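PDB 3SQR: laccase from Botrytis aclada, which oxidises phenolic compounds with its copper centres while reducing dioxygen to water, and probably takes part in breaking down lignin and detoxifying its products. Local coordinates for residues L134-P146 and L411-I423. Numbering follows the deposited sequence. Where two conformers were deposited one is given.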
ATOM      1  N   LEU A 134      -0.232 -18.226  -1.398  1.00 24.16           N
ATOM      2  CA  LEU A 134      -0.855 -17.421  -2.422  1.00 23.67           C
ATOM      3  C   LEU A 134      -2.310 -17.166  -2.105  1.00 22.94           C
ATOM      4  O   LEU A 134      -2.856 -16.083  -2.323  1.00 24.20           O
ATOM      5  CB  LEU A 134      -0.789 -18.237  -3.750  1.00 25.92           C
ATOM      6  CG  LEU A 134      -1.774 -17.770  -4.788  1.00 24.84           C
ATOM      7  CD1 LEU A 134      -1.387 -16.401  -5.387  1.00 23.59           C
ATOM      8  CD2 LEU A 134      -1.815 -18.873  -5.944  1.00 24.77           C
ATOM      9  N   GLU A 135      -2.974 -18.193  -1.550  1.00 24.17           N
ATOM     10  CA  GLU A 135      -4.387 -18.159  -1.356  1.00 22.94           C
ATOM     11  C   GLU A 135      -4.834 -17.230  -0.205  1.00 21.51           C
ATOM     12  O   GLU A 135      -5.990 -17.010   0.022  1.00 22.12           O
ATOM     13  CB  GLU A 135      -4.925 -19.569  -1.142  1.00 25.63           C
ATOM     14  CG  GLU A 135      -4.563 -20.179   0.133  1.00 27.68           C
ATOM     15  CD  GLU A 135      -3.123 -20.778   0.252  1.00 33.65           C
ATOM     16  OE1 GLU A 135      -2.275 -20.693  -0.702  1.00 33.74           O
ATOM     17  OE2 GLU A 135      -2.893 -21.394   1.322  1.00 39.03           O
ATOM     18  N   TYR A 136      -3.861 -16.603   0.453  1.00 21.44           N
ATOM     19  CA  TYR A 136      -4.144 -15.704   1.518  1.00 22.14           C
ATOM     20  C   TYR A 136      -3.637 -14.285   1.190  1.00 21.28           C
ATOM     21  O   TYR A 136      -3.637 -13.410   2.063  1.00 21.21           O
ATOM     22  CB  TYR A 136      -3.558 -16.227   2.818  1.00 21.66           C
ATOM     23  CG  TYR A 136      -4.228 -17.543   3.230  1.00 19.15           C
ATOM     24  CD1 TYR A 136      -5.621 -17.600   3.364  1.00 21.24           C
ATOM     25  CD2 TYR A 136      -3.489 -18.694   3.379  1.00 21.90           C
ATOM     26  CE1 TYR A 136      -6.253 -18.755   3.706  1.00 25.21           C
ATOM     27  CE2 TYR A 136      -4.109 -19.882   3.754  1.00 24.91           C
ATOM     28  CZ  TYR A 136      -5.491 -19.904   3.872  1.00 22.84           C
ATOM     29  OH  TYR A 136      -6.154 -21.087   4.210  1.00 25.88           O
ATOM     30  N   ASP A 137      -3.317 -14.049  -0.080  1.00 20.79           N
ATOM     31  CA  ASP A 137      -2.951 -12.716  -0.525  1.00 20.62           C
ATOM     32  C   ASP A 137      -4.075 -11.682  -0.476  1.00 20.64           C
ATOM     33  O   ASP A 137      -3.838 -10.471  -0.433  1.00 22.06           O
ATOM     34  CB  ASP A 137      -2.316 -12.777  -1.905  1.00 20.30           C
ATOM     35  CG  ASP A 137      -1.627 -11.524  -2.301  1.00 24.09           C
ATOM     36  OD1 ASP A 137      -0.845 -10.966  -1.451  1.00 21.07           O
ATOM     37  OD2 ASP A 137      -1.794 -11.094  -3.453  1.00 25.35           O
ATOM     38  N   GLY A 138      -5.309 -12.163  -0.501  1.00 20.09           N
ATOM     39  CA  GLY A 138      -6.489 -11.328  -0.316  1.00 20.21           C
ATOM     40  C   GLY A 138      -6.914 -10.495  -1.485  1.00 20.24           C
ATOM     41  O   GLY A 138      -7.626  -9.528  -1.298  1.00 22.30           O
ATOM     42  N   VAL A 139      -6.663 -10.958  -2.737  1.00 20.97           N
ATOM     43  CA  VAL A 139      -7.102 -10.225  -3.882  1.00 19.41           C
ATOM     44  C   VAL A 139      -8.352 -10.942  -4.405  1.00 20.69           C
ATOM     45  O   VAL A 139      -8.177 -12.016  -4.955  1.00 21.10           O
ATOM     46  CB  VAL A 139      -6.124 -10.172  -4.991  1.00 18.41           C
ATOM     47  CG1 VAL A 139      -6.620  -9.345  -6.165  1.00 18.64           C
ATOM     48  CG2 VAL A 139      -4.759  -9.498  -4.416  1.00 19.94           C
ATOM     49  N   PRO A 140      -9.490 -10.308  -4.297  1.00 22.18           N
ATOM     50  CA  PRO A 140     -10.712 -10.971  -4.774  1.00 22.81           C
ATOM     51  C   PRO A 140     -10.688 -11.017  -6.278  1.00 22.86           C
ATOM     52  O   PRO A 140     -10.309 -10.030  -6.931  1.00 22.51           O
ATOM     53  CB  PRO A 140     -11.818 -10.066  -4.229  1.00 23.18           C
ATOM     54  CG  PRO A 140     -11.219  -8.712  -4.200  1.00 24.43           C
ATOM     55  CD  PRO A 140      -9.744  -8.901  -3.961  1.00 23.32           C
ATOM     56  N   GLY A 141     -11.100 -12.158  -6.849  1.00 22.37           N
ATOM     57  CA  GLY A 141     -10.950 -12.318  -8.267  1.00 23.82           C
ATOM     58  C   GLY A 141      -9.627 -12.852  -8.725  1.00 23.48           C
ATOM     59  O   GLY A 141      -9.461 -13.213  -9.901  1.00 23.27           O
ATOM     60  N   VAL A 142      -8.606 -12.802  -7.860  1.00 23.30           N
ATOM     61  CA  VAL A 142      -7.316 -13.380  -8.211  1.00 23.42           C
ATOM     62  C   VAL A 142      -6.939 -14.527  -7.284  1.00 23.83           C
ATOM     63  O   VAL A 142      -6.675 -15.663  -7.738  1.00 24.07           O
ATOM     64  CB  VAL A 142      -6.207 -12.311  -8.201  1.00 23.89           C
ATOM     65  CG1 VAL A 142      -4.797 -12.998  -8.424  1.00 22.63           C
ATOM     66  CG2 VAL A 142      -6.514 -11.114  -9.178  1.00 23.07           C
ATOM     67  N   THR A 143      -6.872 -14.276  -5.958  1.00 23.24           N
ATOM     68  CA  THR A 143      -6.420 -15.321  -4.999  1.00 23.53           C
ATOM     69  C   THR A 143      -7.519 -15.917  -4.140  1.00 22.63           C
ATOM     70  O   THR A 143      -7.316 -16.873  -3.384  1.00 24.17           O
ATOM     71  CB  THR A 143      -5.310 -14.785  -4.089  1.00 23.40           C
ATOM     72  OG1 THR A 143      -5.850 -13.750  -3.301  1.00 22.53           O
ATOM     73  CG2 THR A 143      -4.139 -14.261  -4.904  1.00 21.20           C
ATOM     74  N   GLN A 144      -8.708 -15.361  -4.269  1.00 23.46           N
ATOM     75  CA  GLN A 144      -9.889 -15.831  -3.573  1.00 22.56           C
ATOM     76  C   GLN A 144     -11.157 -15.270  -4.176  1.00 22.19           C
ATOM     77  O   GLN A 144     -11.158 -14.254  -4.866  1.00 23.16           O
ATOM     78  CB  GLN A 144      -9.909 -15.392  -2.111  1.00 22.18           C
ATOM     79  CG  GLN A 144      -9.926 -13.917  -1.877  1.00 24.22           C
ATOM     80  CD  GLN A 144     -10.017 -13.591  -0.396  1.00 24.27           C
ATOM     81  OE1 GLN A 144      -8.978 -13.419   0.267  1.00 21.81           O
ATOM     82  NE2 GLN A 144     -11.225 -13.556   0.141  1.00 20.86           N
ATOM     83  N   CYS A 145     -12.269 -15.898  -3.839  1.00 23.61           N
ATOM     84  CA  CYS A 145     -13.553 -15.289  -3.968  1.00 24.05           C
ATOM     85  C   CYS A 145     -13.674 -14.318  -2.772  1.00 22.80           C
ATOM     86  O   CYS A 145     -13.061 -14.550  -1.725  1.00 25.40           O
ATOM     87  CB  CYS A 145     -14.695 -16.298  -3.856  1.00 25.05           C
ATOM     88  SG  CYS A 145     -14.736 -17.457  -5.288  1.00 26.69           S
ATOM     89  N   PRO A 146     -14.540 -13.330  -2.918  1.00 24.53           N
ATOM     90  CA  PRO A 146     -14.828 -12.489  -1.807  1.00 24.13           C
ATOM     91  C   PRO A 146     -15.416 -13.269  -0.651  1.00 24.68           C
ATOM     92  O   PRO A 146     -16.085 -14.305  -0.813  1.00 26.30           O
ATOM     93  CB  PRO A 146     -15.780 -11.460  -2.365  1.00 23.12           C
ATOM     94  CG  PRO A 146     -15.558 -11.502  -3.850  1.00 25.02           C
ATOM     95  CD  PRO A 146     -15.282 -12.891  -4.109  1.00 23.51           C
ATOM     96  N   LEU A 411      -8.587  -4.362 -16.937  1.00 27.12           N
ATOM     97  CA  LEU A 411      -8.852  -5.478 -16.020  1.00 27.13           C
ATOM     98  C   LEU A 411     -10.259  -5.464 -15.499  1.00 27.77           C
ATOM     99  O   LEU A 411     -10.778  -4.429 -15.024  1.00 28.14           O
ATOM    100  CB  LEU A 411      -7.851  -5.492 -14.824  1.00 26.56           C
ATOM    101  CG  LEU A 411      -7.852  -6.780 -13.995  1.00 28.07           C
ATOM    102  CD1 LEU A 411      -6.628  -7.618 -14.303  1.00 28.86           C
ATOM    103  CD2 LEU A 411      -7.913  -6.389 -12.512  1.00 26.15           C
ATOM    104  N   LEU A 412     -10.890  -6.623 -15.637  1.00 28.52           N
ATOM    105  CA  LEU A 412     -12.200  -6.864 -15.120  1.00 29.08           C
ATOM    106  C   LEU A 412     -12.299  -8.337 -14.725  1.00 28.78           C
ATOM    107  O   LEU A 412     -12.219  -9.273 -15.555  1.00 28.86           O
ATOM    108  CB  LEU A 412     -13.247  -6.448 -16.146  1.00 28.87           C
ATOM    109  CG  LEU A 412     -14.702  -6.799 -15.904  1.00 32.84           C
ATOM    110  CD1 LEU A 412     -15.114  -6.126 -14.635  1.00 29.15           C
ATOM    111  CD2 LEU A 412     -15.480  -6.331 -17.131  1.00 36.19           C
ATOM    112  N   LEU A 413     -12.457  -8.540 -13.417  1.00 27.09           N
ATOM    113  CA  LEU A 413     -12.370  -9.868 -12.852  1.00 26.54           C
ATOM    114  C   LEU A 413     -13.775 -10.332 -12.467  1.00 26.32           C
ATOM    115  O   LEU A 413     -14.655  -9.540 -12.167  1.00 28.30           O
ATOM    116  CB  LEU A 413     -11.474  -9.871 -11.628  1.00 26.60           C
ATOM    117  CG  LEU A 413     -10.031  -9.424 -11.857  1.00 27.48           C
ATOM    118  CD1 LEU A 413      -9.243  -9.652 -10.552  1.00 28.07           C
ATOM    119  CD2 LEU A 413      -9.368 -10.127 -12.985  1.00 26.85           C
ATOM    120  N   ASP A 414     -13.897 -11.651 -12.413  1.00 26.36           N
ATOM    121  CA  ASP A 414     -15.082 -12.315 -11.919  1.00 28.13           C
ATOM    122  C   ASP A 414     -14.766 -12.844 -10.574  1.00 27.47           C
ATOM    123  O   ASP A 414     -13.955 -13.750 -10.417  1.00 26.68           O
ATOM    124  CB  ASP A 414     -15.440 -13.500 -12.841  1.00 28.95           C
ATOM    125  CG  ASP A 414     -16.759 -14.095 -12.502  1.00 31.77           C
ATOM    126  OD1 ASP A 414     -17.220 -13.978 -11.359  1.00 29.37           O
ATOM    127  OD2 ASP A 414     -17.325 -14.741 -13.376  1.00 36.99           O
ATOM    128  N   TRP A 415     -15.419 -12.263  -9.589  1.00 29.09           N
ATOM    129  CA  TRP A 415     -15.194 -12.611  -8.190  1.00 27.87           C
ATOM    130  C   TRP A 415     -15.537 -14.053  -7.875  1.00 29.45           C
ATOM    131  O   TRP A 415     -14.947 -14.658  -6.976  1.00 26.70           O
ATOM    132  CB  TRP A 415     -16.019 -11.682  -7.342  1.00 27.78           C
ATOM    133  CG  TRP A 415     -15.447 -10.309  -7.136  1.00 26.51           C
ATOM    134  CD1 TRP A 415     -14.113  -9.931  -7.108  1.00 27.02           C
ATOM    135  CD2 TRP A 415     -16.186  -9.127  -6.899  1.00 27.53           C
ATOM    136  NE1 TRP A 415     -14.007  -8.610  -6.883  1.00 24.63           N
ATOM    137  CE2 TRP A 415     -15.256  -8.073  -6.728  1.00 25.98           C
ATOM    138  CE3 TRP A 415     -17.552  -8.844  -6.776  1.00 28.03           C
ATOM    139  CZ2 TRP A 415     -15.662  -6.758  -6.468  1.00 30.22           C
ATOM    140  CZ3 TRP A 415     -17.930  -7.530  -6.552  1.00 29.04           C
ATOM    141  CH2 TRP A 415     -16.999  -6.518  -6.365  1.00 29.63           C
ATOM    142  N   SER A 416     -16.483 -14.658  -8.640  1.00 29.72           N
ATOM    143  CA  SER A 416     -16.768 -16.059  -8.473  1.00 29.76           C
ATOM    144  C   SER A 416     -15.811 -16.997  -9.222  1.00 28.53           C
ATOM    145  O   SER A 416     -15.882 -18.208  -9.052  1.00 28.02           O
ATOM    146  CB  SER A 416     -18.227 -16.347  -8.936  1.00 30.75           C
ATOM    147  OG  SER A 416     -18.267 -16.333 -10.358  1.00 35.01           O
ATOM    148  N   SER A 417     -14.922 -16.459 -10.058  1.00 27.70           N
ATOM    149  CA  SER A 417     -13.976 -17.292 -10.766  1.00 26.57           C
ATOM    150  C   SER A 417     -12.654 -16.582 -10.718  1.00 27.06           C
ATOM    151  O   SER A 417     -12.082 -16.124 -11.707  1.00 26.14           O
ATOM    152  CB  SER A 417     -14.467 -17.577 -12.221  1.00 28.68           C
ATOM    153  OG  SER A 417     -13.645 -18.541 -12.803  1.00 28.89           O
ATOM    154  N   PRO A 418     -12.128 -16.523  -9.504  1.00 26.80           N
ATOM    155  CA  PRO A 418     -10.806 -15.941  -9.391  1.00 25.65           C
ATOM    156  C   PRO A 418      -9.783 -16.747 -10.135  1.00 25.25           C
ATOM    157  O   PRO A 418      -9.948 -17.938 -10.367  1.00 23.93           O
ATOM    158  CB  PRO A 418     -10.555 -15.967  -7.892  1.00 26.29           C
ATOM    159  CG  PRO A 418     -11.367 -17.015  -7.366  1.00 28.50           C
ATOM    160  CD  PRO A 418     -12.628 -17.012  -8.213  1.00 26.52           C
ATOM    161  N   THR A 419      -8.689 -16.107 -10.514  1.00 24.73           N
ATOM    162  CA  THR A 419      -7.614 -16.744 -11.248  1.00 24.35           C
ATOM    163  C   THR A 419      -7.154 -18.017 -10.606  1.00 25.14           C
ATOM    164  O   THR A 419      -6.820 -18.969 -11.305  1.00 26.11           O
ATOM    165  CB  THR A 419      -6.377 -15.789 -11.329  1.00 23.70           C
ATOM    166  OG1 THR A 419      -6.864 -14.507 -11.726  1.00 23.72           O
ATOM    167  CG2 THR A 419      -5.379 -16.292 -12.351  1.00 23.31           C
ATOM    168  N   THR A 420      -7.057 -18.056  -9.258  1.00 23.97           N
ATOM    169  CA  THR A 420      -6.616 -19.256  -8.590  1.00 24.05           C
ATOM    170  C   THR A 420      -7.609 -20.397  -8.760  1.00 25.05           C
ATOM    171  O   THR A 420      -7.194 -21.535  -8.839  1.00 27.08           O
ATOM    172  CB  THR A 420      -6.312 -19.007  -7.078  1.00 25.46           C
ATOM    173  OG1 THR A 420      -5.332 -17.950  -7.084  0.50 20.02           O
ATOM    174  CG2 THR A 420      -5.586 -20.214  -6.527  0.50 22.36           C
ATOM    175  N   LEU A 421      -8.878 -20.077  -8.814  1.00 25.64           N
ATOM    176  CA  LEU A 421      -9.892 -21.145  -9.055  1.00 26.66           C
ATOM    177  C   LEU A 421      -9.675 -21.692 -10.444  1.00 26.15           C
ATOM    178  O   LEU A 421      -9.632 -22.913 -10.651  1.00 26.97           O
ATOM    179  CB  LEU A 421     -11.267 -20.631  -8.814  1.00 28.61           C
ATOM    180  CG  LEU A 421     -12.381 -21.656  -9.113  1.00 29.69           C
ATOM    181  CD1 LEU A 421     -12.158 -22.937  -8.283  1.00 31.38           C
ATOM    182  CD2 LEU A 421     -13.708 -20.984  -8.818  1.00 30.27           C
ATOM    183  N   LYS A 422      -9.443 -20.803 -11.371  1.00 26.29           N
ATOM    184  CA  LYS A 422      -9.108 -21.230 -12.737  1.00 25.92           C
ATOM    185  C   LYS A 422      -7.862 -22.108 -12.772  1.00 25.63           C
ATOM    186  O   LYS A 422      -7.783 -23.162 -13.451  1.00 25.92           O
ATOM    187  CB  LYS A 422      -9.015 -20.002 -13.645  1.00 25.58           C
ATOM    188  CG  LYS A 422     -10.272 -19.191 -13.719  1.00 24.98           C
ATOM    189  CD  LYS A 422     -10.142 -18.078 -14.732  1.00 26.00           C
ATOM    190  CE  LYS A 422     -11.261 -17.127 -14.740  1.00 26.72           C
ATOM    191  NZ  LYS A 422     -12.539 -17.773 -15.324  1.00 29.24           N
ATOM    192  N   ILE A 423      -6.816 -21.703 -12.050  1.00 24.35           N
ATOM    193  CA  ILE A 423      -5.654 -22.503 -11.932  1.00 24.55           C
ATOM    194  C   ILE A 423      -5.906 -23.858 -11.267  1.00 25.68           C
ATOM    195  O   ILE A 423      -5.425 -24.843 -11.758  1.00 26.13           O
ATOM    196  CB  ILE A 423      -4.546 -21.707 -11.107  1.00 23.04           C
ATOM    197  CG1 ILE A 423      -4.042 -20.627 -12.020  1.00 23.29           C
ATOM    198  CG2 ILE A 423      -3.503 -22.653 -10.615  1.00 27.05           C
ATOM    199  CD1 ILE A 423      -3.242 -19.531 -11.236  1.00 23.46           C
TER
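The carbonyl oxygen of V142 is gripped twice by T420, the second residue of helix 419-424. In one of the two T420 conformers, OG1 donates to V142 O at 2.7 Å, in the carbonyl plane and on a lone pair. T420 N donates to the same V142 O at 2.9 Å. In that conformer OG1 lies beside its own backbone N (chi1 -56°), which lets one residue give both bonds. The hydroxyl bond is the less certain of the two. One residue earlier in each segment, T419 N bonds G141 O at 3.1 Å from above the carbonyl plane. P418 CA also makes a CA-H...O contact with G141 O. The loop carbonyls thus take up the N-H groups of the first two helical residues. T419 OG1 turns to Q539 of strand 537-542.

G141, at positive phi (87°), brings its bare backbone against P418 and L413; its CA is 3.8 Å from P418 CA. V142 CG2 meets L413 CD1 at a tight 3.4 Å.

Prolines also pack around W415. P146 crosses W415 at about a right angle, and its CG sits 3.4 Å above one face of the indole, a CH-pi contact offset toward the rim. P140 lies alongside W415, with CB 3.7 Å from CD1. W415 NE1 bonds the backbone of G579, near the C-terminus. C145 SG rests 3.6 Å from P418 CD and is disulfide-bonded to C561 of helix 551-567.

The contact joins the first and third cupredoxin domains beside the trinuclear copper cluster. D137 OD2 of the same loop bonds ND1 of the copper ligand H468. The bonds to the helix start thus tie a second-shell loop to the third domain.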